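Local coordinates for glycosylation Associate Protein 2 (Streptococcus agalactiae serotype V, PDB 6OYC) that probably takes part, with its partners Gap1 and Gap3, in the glycosylation and accessory Sec secretion of serine-rich repeat adhesins, and may bind sugars, at residues Gln163-Asn167 against Phe245-Lys249; Phe293-Leu297 against Lys354-Phe360; Ile366-Leu370 against Phe502-Tyr506. All blocks are in the same frame, centred on the assembly; numbering follows the deposited sequence.

Interaction 1: residues Gln163-Asn167 against Phe245-Lys249; sequences QFGEN and FAKGK
Two backbone hydrogen bonds join Gln163-Asn167 to Phe245-Lys249, and both involve Gly248. Phe164 N donates to Gly248 O over 2.8 Å, nearly straight at the hydrogen (170°). Gly248 N donates in turn to Gly165 O, also over 2.8 Å. A water sits beside this pair. It accepts from Gly165 N at 2.7 Å and donates to Gly248 O, so that this carbonyl oxygen is gripped twice. Its link to Gln163 OE1 is weak. Gln163 and Lys249 form an antiparallel non-hydrogen-bonded pair, but the strand segments 163-165 and 245-247 cross at 107°, so the pairing is only local. Strands 157-165 and 238-247 belong to different antiparallel sheets, and the chain turns a corner in both segments, at Glu166-Asn167 and at Gly248-Lys249. The contact therefore joins the two sheets of the beta domain where these strands end. Gly165 and Gly248 both have positive phi, a backbone shape that suits glycine. On the buried side, Phe164 CB packs 3.7 Å from Ala246 CB. The Phe164 ring also has Gly248 O at its edge, near its plane. Phe146 meets this ring, and Ile198 and Leu171 also touch the Phe164 side chain. On the exposed side, the bent Gln163 chain crosses Lys249, bringing Gln163 OE1 3.5 Å from Lys249 CB. Lys247 CB lies 3.4 Å from Asn167 O, an oxygen that also bonds to Ser169 OG.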
# COMPACT_ATOMS: atom_id res chain seq x y z
N GLN B 163 -18.33 26.06 -18.77
CA GLN B 163 -17.69 25.98 -20.08
C GLN B 163 -16.20 26.26 -19.92
O GLN B 163 -15.81 27.30 -19.39
CB GLN B 163 -18.31 26.97 -21.05
CG GLN B 163 -19.84 26.91 -21.03
CD GLN B 163 -20.43 26.33 -22.30
OE1 GLN B 163 -19.80 25.50 -22.96
NE2 GLN B 163 -21.64 26.76 -22.65
N PHE B 164 -15.38 25.35 -20.44
CA PHE B 164 -13.94 25.40 -20.25
C PHE B 164 -13.16 25.83 -21.48
O PHE B 164 -11.98 26.14 -21.36
CB PHE B 164 -13.44 24.04 -19.74
CG PHE B 164 -14.03 23.66 -18.42
CD1 PHE B 164 -13.46 24.11 -17.23
CD2 PHE B 164 -15.23 22.96 -18.35
CE1 PHE B 164 -14.04 23.81 -16.01
CE2 PHE B 164 -15.81 22.66 -17.14
CZ PHE B 164 -15.22 23.09 -15.96
N GLY B 165 -13.81 25.91 -22.64
CA GLY B 165 -13.17 26.44 -23.84
C GLY B 165 -13.40 25.52 -25.02
O GLY B 165 -13.71 24.34 -24.86
N GLU B 166 -13.24 26.07 -26.22
CA GLU B 166 -13.35 25.27 -27.43
C GLU B 166 -12.11 24.42 -27.69
O GLU B 166 -12.21 23.33 -28.27
CB GLU B 166 -13.65 26.19 -28.61
CG GLU B 166 -14.75 27.22 -28.29
CD GLU B 166 -14.20 28.59 -27.83
OE1 GLU B 166 -14.30 29.57 -28.59
OE2 GLU B 166 -13.66 28.69 -26.71
N ASN B 167 -10.94 24.90 -27.29
CA ASN B 167 -9.69 24.15 -27.26
C ASN B 167 -9.21 24.05 -25.81
O ASN B 167 -9.73 24.72 -24.92
CB ASN B 167 -8.61 24.81 -28.12
CG ASN B 167 -9.08 25.08 -29.54
OD1 ASN B 167 -9.31 24.16 -30.31
ND2 ASN B 167 -9.23 26.35 -29.89
N PHE B 245 -5.32 21.79 -17.90
CA PHE B 245 -6.09 22.43 -18.96
C PHE B 245 -7.37 21.63 -19.18
O PHE B 245 -7.44 20.43 -18.89
CB PHE B 245 -5.30 22.49 -20.28
CG PHE B 245 -4.08 23.35 -20.22
CD1 PHE B 245 -2.96 22.97 -19.51
CD2 PHE B 245 -4.03 24.54 -20.92
CE1 PHE B 245 -1.84 23.78 -19.47
CE2 PHE B 245 -2.90 25.35 -20.89
CZ PHE B 245 -1.81 24.97 -20.15
N ALA B 246 -8.39 22.31 -19.71
CA ALA B 246 -9.68 21.70 -19.96
C ALA B 246 -10.30 22.33 -21.20
O ALA B 246 -9.92 23.42 -21.63
CB ALA B 246 -10.63 21.85 -18.77
N LYS B 247 -11.28 21.62 -21.75
CA LYS B 247 -12.09 22.11 -22.84
C LYS B 247 -13.44 21.40 -22.80
O LYS B 247 -13.57 20.29 -22.27
CB LYS B 247 -11.41 21.90 -24.20
CG LYS B 247 -11.13 20.46 -24.56
CD LYS B 247 -10.65 20.40 -26.00
CE LYS B 247 -10.45 18.99 -26.49
NZ LYS B 247 -10.22 19.02 -27.97
N GLY B 248 -14.45 22.05 -23.37
CA GLY B 248 -15.79 21.51 -23.40
C GLY B 248 -16.65 22.04 -22.27
O GLY B 248 -16.41 23.10 -21.69
N LYS B 249 -17.68 21.27 -21.94
CA LYS B 249 -18.69 21.69 -20.99
C LYS B 249 -19.10 20.51 -20.12
O LYS B 249 -19.26 19.39 -20.61
CB LYS B 249 -19.89 22.28 -21.72
CG LYS B 249 -21.24 22.11 -21.01
CD LYS B 249 -21.62 23.32 -20.16
CE LYS B 249 -22.86 23.09 -19.25
NZ LYS B 249 -22.65 22.26 -18.02
O HOH W 1 -16.34 25.62 -23.42

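Interaction 2: residues Phe293-Leu297 against Lys354-Phe360; sequences FKPPL and KLAFLNF
The loop Phe293-Leu297 wraps round the C-terminal end of helix 341-358, with the CA atoms of Phe293 and Leu358 6.4 Å apart and a cis peptide bond before Pro296. No hydrogen bond crosses between the segments. The Phe360 ring carries much of the contact. Pro295 CG sits over one of its faces, 3.9 Å from the ring centroid, in a CH-pi contact. Leu358 CB lies over the centre of the opposite face, so the ring is held between the proline and its own chain. Phe293 O meets the edge of this ring, 3.3 Å from Phe360 CZ. A Schellman motif ends the helix: Asn359 has positive phi, and Phe360 N and Asn359 N bond back to Leu355 O and Ala356 O. This turn takes the chain on to Phe360 and then to strand 365-370 of the alpha/beta-hydrolase-like domain. Further along the loop, Leu297 points its side chain at the helix. CG is anti to the backbone N (chi1 161°), and Leu297 CD2 reaches Leu355 CG at 4.0 Å. Leu297 CB touches Leu358 CD1, also at 4.0 Å. The other branch, Leu358 CD2, packs 3.8 Å from Phe293 CD2. The Phe293 ring also meets Phe357 obliquely, CE2 to CE2 at 3.8 Å. Arg103 forms a cation-pi contact with Phe357, and Arg516 bonds to the carbonyl oxygens of Lys294 and Pro295.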
# COMPACT_ATOMS: atom_id res chain seq x y z
N PHE B 293 4.83 -20.68 4.31
CA PHE B 293 3.65 -21.29 3.70
C PHE B 293 2.89 -22.17 4.69
O PHE B 293 2.10 -23.04 4.28
CB PHE B 293 4.02 -22.11 2.46
CG PHE B 293 4.50 -21.29 1.29
CD1 PHE B 293 5.80 -20.78 1.26
CD2 PHE B 293 3.68 -21.09 0.18
CE1 PHE B 293 6.26 -20.06 0.15
CE2 PHE B 293 4.14 -20.37 -0.93
CZ PHE B 293 5.44 -19.86 -0.94
N LYS B 294 3.10 -21.94 5.95
CA LYS B 294 2.41 -22.66 6.97
C LYS B 294 1.49 -21.71 7.71
O LYS B 294 1.78 -20.58 7.85
CB LYS B 294 3.42 -23.31 7.89
CG LYS B 294 4.38 -24.18 7.13
CD LYS B 294 5.14 -25.10 8.03
CE LYS B 294 6.51 -25.37 7.50
NZ LYS B 294 7.51 -24.79 8.43
N PRO B 295 0.39 -22.22 8.22
CA PRO B 295 -0.61 -21.43 8.93
C PRO B 295 -0.13 -20.79 10.18
O PRO B 295 0.75 -21.29 10.81
CB PRO B 295 -1.65 -22.45 9.28
CG PRO B 295 -1.52 -23.48 8.24
CD PRO B 295 -0.06 -23.59 8.01
N PRO B 296 -0.71 -19.68 10.54
CA PRO B 296 -1.80 -19.10 9.79
C PRO B 296 -1.38 -17.89 8.96
O PRO B 296 -0.25 -17.49 9.05
CB PRO B 296 -2.69 -18.62 10.89
CG PRO B 296 -1.74 -18.14 11.89
CD PRO B 296 -0.51 -18.96 11.79
N LEU B 297 -2.28 -17.35 8.16
CA LEU B 297 -2.00 -16.14 7.41
C LEU B 297 -2.45 -14.97 8.30
O LEU B 297 -3.58 -14.91 8.72
CB LEU B 297 -2.69 -16.13 6.07
CG LEU B 297 -2.89 -14.82 5.34
CD1 LEU B 297 -1.57 -14.19 5.01
CD2 LEU B 297 -3.70 -14.97 4.10
N LYS B 354 -5.36 -14.58 -1.31
CA LYS B 354 -4.10 -15.05 -0.73
C LYS B 354 -4.30 -16.28 0.15
O LYS B 354 -3.38 -17.10 0.26
CB LYS B 354 -3.44 -13.94 0.08
CG LYS B 354 -3.32 -12.65 -0.69
CD LYS B 354 -2.45 -12.80 -1.92
CE LYS B 354 -2.65 -11.61 -2.86
NZ LYS B 354 -1.71 -11.69 -4.02
N LEU B 355 -5.47 -16.41 0.79
CA LEU B 355 -5.81 -17.67 1.43
C LEU B 355 -5.82 -18.80 0.41
O LEU B 355 -5.20 -19.85 0.62
CB LEU B 355 -7.18 -17.57 2.12
CG LEU B 355 -7.15 -16.97 3.53
CD1 LEU B 355 -8.53 -16.50 3.91
CD2 LEU B 355 -6.65 -17.97 4.52
N ALA B 356 -6.51 -18.59 -0.71
CA ALA B 356 -6.54 -19.58 -1.79
C ALA B 356 -5.13 -19.94 -2.24
O ALA B 356 -4.77 -21.12 -2.31
CB ALA B 356 -7.37 -19.05 -2.96
N PHE B 357 -4.31 -18.93 -2.55
CA PHE B 357 -2.93 -19.19 -2.94
C PHE B 357 -2.21 -20.09 -1.95
O PHE B 357 -1.45 -20.98 -2.34
CB PHE B 357 -2.17 -17.87 -3.09
CG PHE B 357 -0.70 -18.02 -3.43
CD1 PHE B 357 -0.28 -18.13 -4.75
CD2 PHE B 357 0.26 -18.03 -2.43
CE1 PHE B 357 1.08 -18.24 -5.07
CE2 PHE B 357 1.61 -18.15 -2.74
CZ PHE B 357 2.02 -18.25 -4.05
N LEU B 358 -2.41 -19.86 -0.65
CA LEU B 358 -1.79 -20.69 0.38
C LEU B 358 -2.54 -22.01 0.60
O LEU B 358 -2.05 -22.86 1.35
CB LEU B 358 -1.72 -19.92 1.70
CG LEU B 358 -0.65 -18.83 1.79
CD1 LEU B 358 -0.91 -17.95 2.99
CD2 LEU B 358 0.74 -19.44 1.88
N ASN B 359 -3.69 -22.19 -0.05
CA ASN B 359 -4.64 -23.26 0.25
C ASN B 359 -4.92 -23.34 1.75
O ASN B 359 -4.95 -24.42 2.35
CB ASN B 359 -4.18 -24.61 -0.30
CG ASN B 359 -5.34 -25.45 -0.80
OD1 ASN B 359 -6.24 -25.81 -0.03
ND2 ASN B 359 -5.34 -25.75 -2.10
N PHE B 360 -5.11 -22.19 2.37
CA PHE B 360 -5.59 -22.11 3.73
C PHE B 360 -7.10 -21.90 3.71
O PHE B 360 -7.67 -21.42 2.72
CB PHE B 360 -4.91 -20.98 4.50
CG PHE B 360 -3.45 -21.19 4.74
CD1 PHE B 360 -2.82 -22.34 4.31
CD2 PHE B 360 -2.70 -20.22 5.41
CE1 PHE B 360 -1.47 -22.53 4.53
CE2 PHE B 360 -1.36 -20.40 5.63
CZ PHE B 360 -0.74 -21.56 5.19

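Interaction 3: residues Ile366-Leu370 against Phe502-Tyr506; sequences ILSGL and FTSQY
Tyr506 and Ser368 make the polar contact between strand and helix, a hydrogen bond from Tyr506 OH to Ser368 OG. Its 2.5 Å is shorter than usual, so the exact length is doubtful at this resolution. Ser368 OG lies in the plane of the tyrosine ring, at its edge. The Ser368 chi1 of 56° sets OG between the backbone N and the carbonyl carbon. There Ser368 OG also bonds to Val299 O on the adjacent strand. The strand and helix segments run nearly antiparallel, at 169°, with their axes 10.8 Å apart. This is helix 495-514 packed on the central sheet of the alpha/beta-hydrolase-like domain. Strand 365-370 leads into a GxSxG sequence containing Gly369, consistent with a nucleophile elbow. Packing contacts flank the bond. Phe502 has CG anti to its N (chi1 -178°), which sends the ring toward the strand. Phe502 CZ comes within 3.6 Å of Ser368 CB, and Gly369 N lies at the ring edge. Leu370 places CD1 over a face of this ring, while Leu370 CD2 touches Phe502 CD1 at 3.9 Å. Near the start of the strand, Ile366 CG2 lies 4.1 Å from Tyr506 CE1. Ile390 of strand 388-392 touches both aromatic side chains.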
# COMPACT_ATOMS: atom_id res chain seq x y z
N ILE B 366 -6.10 -14.71 10.27
CA ILE B 366 -6.15 -13.77 11.41
C ILE B 366 -6.14 -12.34 10.89
O ILE B 366 -5.18 -11.93 10.22
CB ILE B 366 -4.98 -13.98 12.38
CG1 ILE B 366 -4.97 -15.43 12.88
CG2 ILE B 366 -5.06 -12.98 13.54
CD1 ILE B 366 -3.66 -15.82 13.45
N LEU B 367 -7.16 -11.57 11.24
CA LEU B 367 -7.25 -10.15 10.90
C LEU B 367 -6.92 -9.30 12.12
O LEU B 367 -7.35 -9.62 13.23
CB LEU B 367 -8.64 -9.80 10.37
CG LEU B 367 -9.07 -10.64 9.17
CD1 LEU B 367 -10.50 -10.36 8.75
CD2 LEU B 367 -8.12 -10.43 8.00
N SER B 368 -6.17 -8.22 11.91
CA SER B 368 -5.66 -7.43 13.02
C SER B 368 -5.48 -5.97 12.62
O SER B 368 -5.42 -5.63 11.43
CB SER B 368 -4.32 -7.97 13.51
OG SER B 368 -3.39 -8.04 12.44
N GLY B 369 -5.38 -5.11 13.63
CA GLY B 369 -5.09 -3.70 13.41
C GLY B 369 -5.26 -2.90 14.69
O GLY B 369 -5.74 -3.39 15.71
N LEU B 370 -4.85 -1.64 14.60
CA LEU B 370 -4.99 -0.67 15.68
C LEU B 370 -5.70 0.57 15.15
O LEU B 370 -5.52 0.96 13.99
CB LEU B 370 -3.62 -0.32 16.27
CG LEU B 370 -2.92 -1.59 16.80
CD1 LEU B 370 -1.42 -1.44 16.80
CD2 LEU B 370 -3.41 -1.97 18.19
N PHE B 502 -0.47 -6.10 21.84
CA PHE B 502 -0.78 -6.58 20.50
C PHE B 502 0.19 -7.66 20.06
O PHE B 502 -0.22 -8.72 19.58
CB PHE B 502 -0.76 -5.39 19.53
CG PHE B 502 -1.14 -5.74 18.10
CD1 PHE B 502 -2.46 -5.68 17.68
CD2 PHE B 502 -0.16 -6.07 17.17
CE1 PHE B 502 -2.81 -5.98 16.36
CE2 PHE B 502 -0.49 -6.37 15.85
CZ PHE B 502 -1.82 -6.32 15.45
N THR B 503 1.49 -7.41 20.21
CA THR B 503 2.46 -8.41 19.80
C THR B 503 2.43 -9.63 20.72
O THR B 503 2.65 -10.76 20.25
CB THR B 503 3.87 -7.81 19.74
OG1 THR B 503 4.81 -8.86 19.49
CG2 THR B 503 4.24 -7.13 21.04
N SER B 504 2.15 -9.43 22.01
CA SER B 504 2.03 -10.56 22.93
C SER B 504 0.82 -11.41 22.60
O SER B 504 0.90 -12.65 22.56
CB SER B 504 1.95 -10.06 24.38
OG SER B 504 1.26 -10.98 25.21
N GLN B 505 -0.32 -10.76 22.35
CA GLN B 505 -1.51 -11.50 21.96
C GLN B 505 -1.27 -12.31 20.69
O GLN B 505 -1.82 -13.40 20.54
CB GLN B 505 -2.68 -10.54 21.78
CG GLN B 505 -3.99 -11.07 22.28
CD GLN B 505 -3.96 -11.42 23.75
OE1 GLN B 505 -3.22 -10.82 24.53
NE2 GLN B 505 -4.77 -12.40 24.13
N TYR B 506 -0.44 -11.79 19.78
CA TYR B 506 -0.10 -12.53 18.58
C TYR B 506 0.77 -13.75 18.90
O TYR B 506 0.48 -14.86 18.46
CB TYR B 506 0.62 -11.61 17.58
CG TYR B 506 -0.20 -11.25 16.36
CD1 TYR B 506 -0.48 -12.19 15.38
CD2 TYR B 506 -0.68 -9.95 16.18
CE1 TYR B 506 -1.22 -11.86 14.25
CE2 TYR B 506 -1.43 -9.61 15.05
CZ TYR B 506 -1.69 -10.56 14.09
OH TYR B 506 -2.43 -10.25 12.97

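From the N terminus, interaction 1 comes first. It closes a loop of 77 residues, mostly strand, and joins two sheets of the beta domain. Interaction 2 opens later and closes 56 residues on, tying the loop before strand 297-301 to the end of helix 341-358. Interaction 3 then spans 131 residues and fixes helix 495-514 to strand 365-370. The three loops follow in series; none nests or crosses. Interactions 2 and 3 meet where strands 297-301 and 365-370 lie side by side in the mixed sheet: Leu297 O and Ile366 N, 3.0 Å apart, probably hydrogen-bond, and Pro296 packs on Ile366. Interaction 1 lies on the opposite side of the chain's centre, about 52 Å from the others, centre to centre.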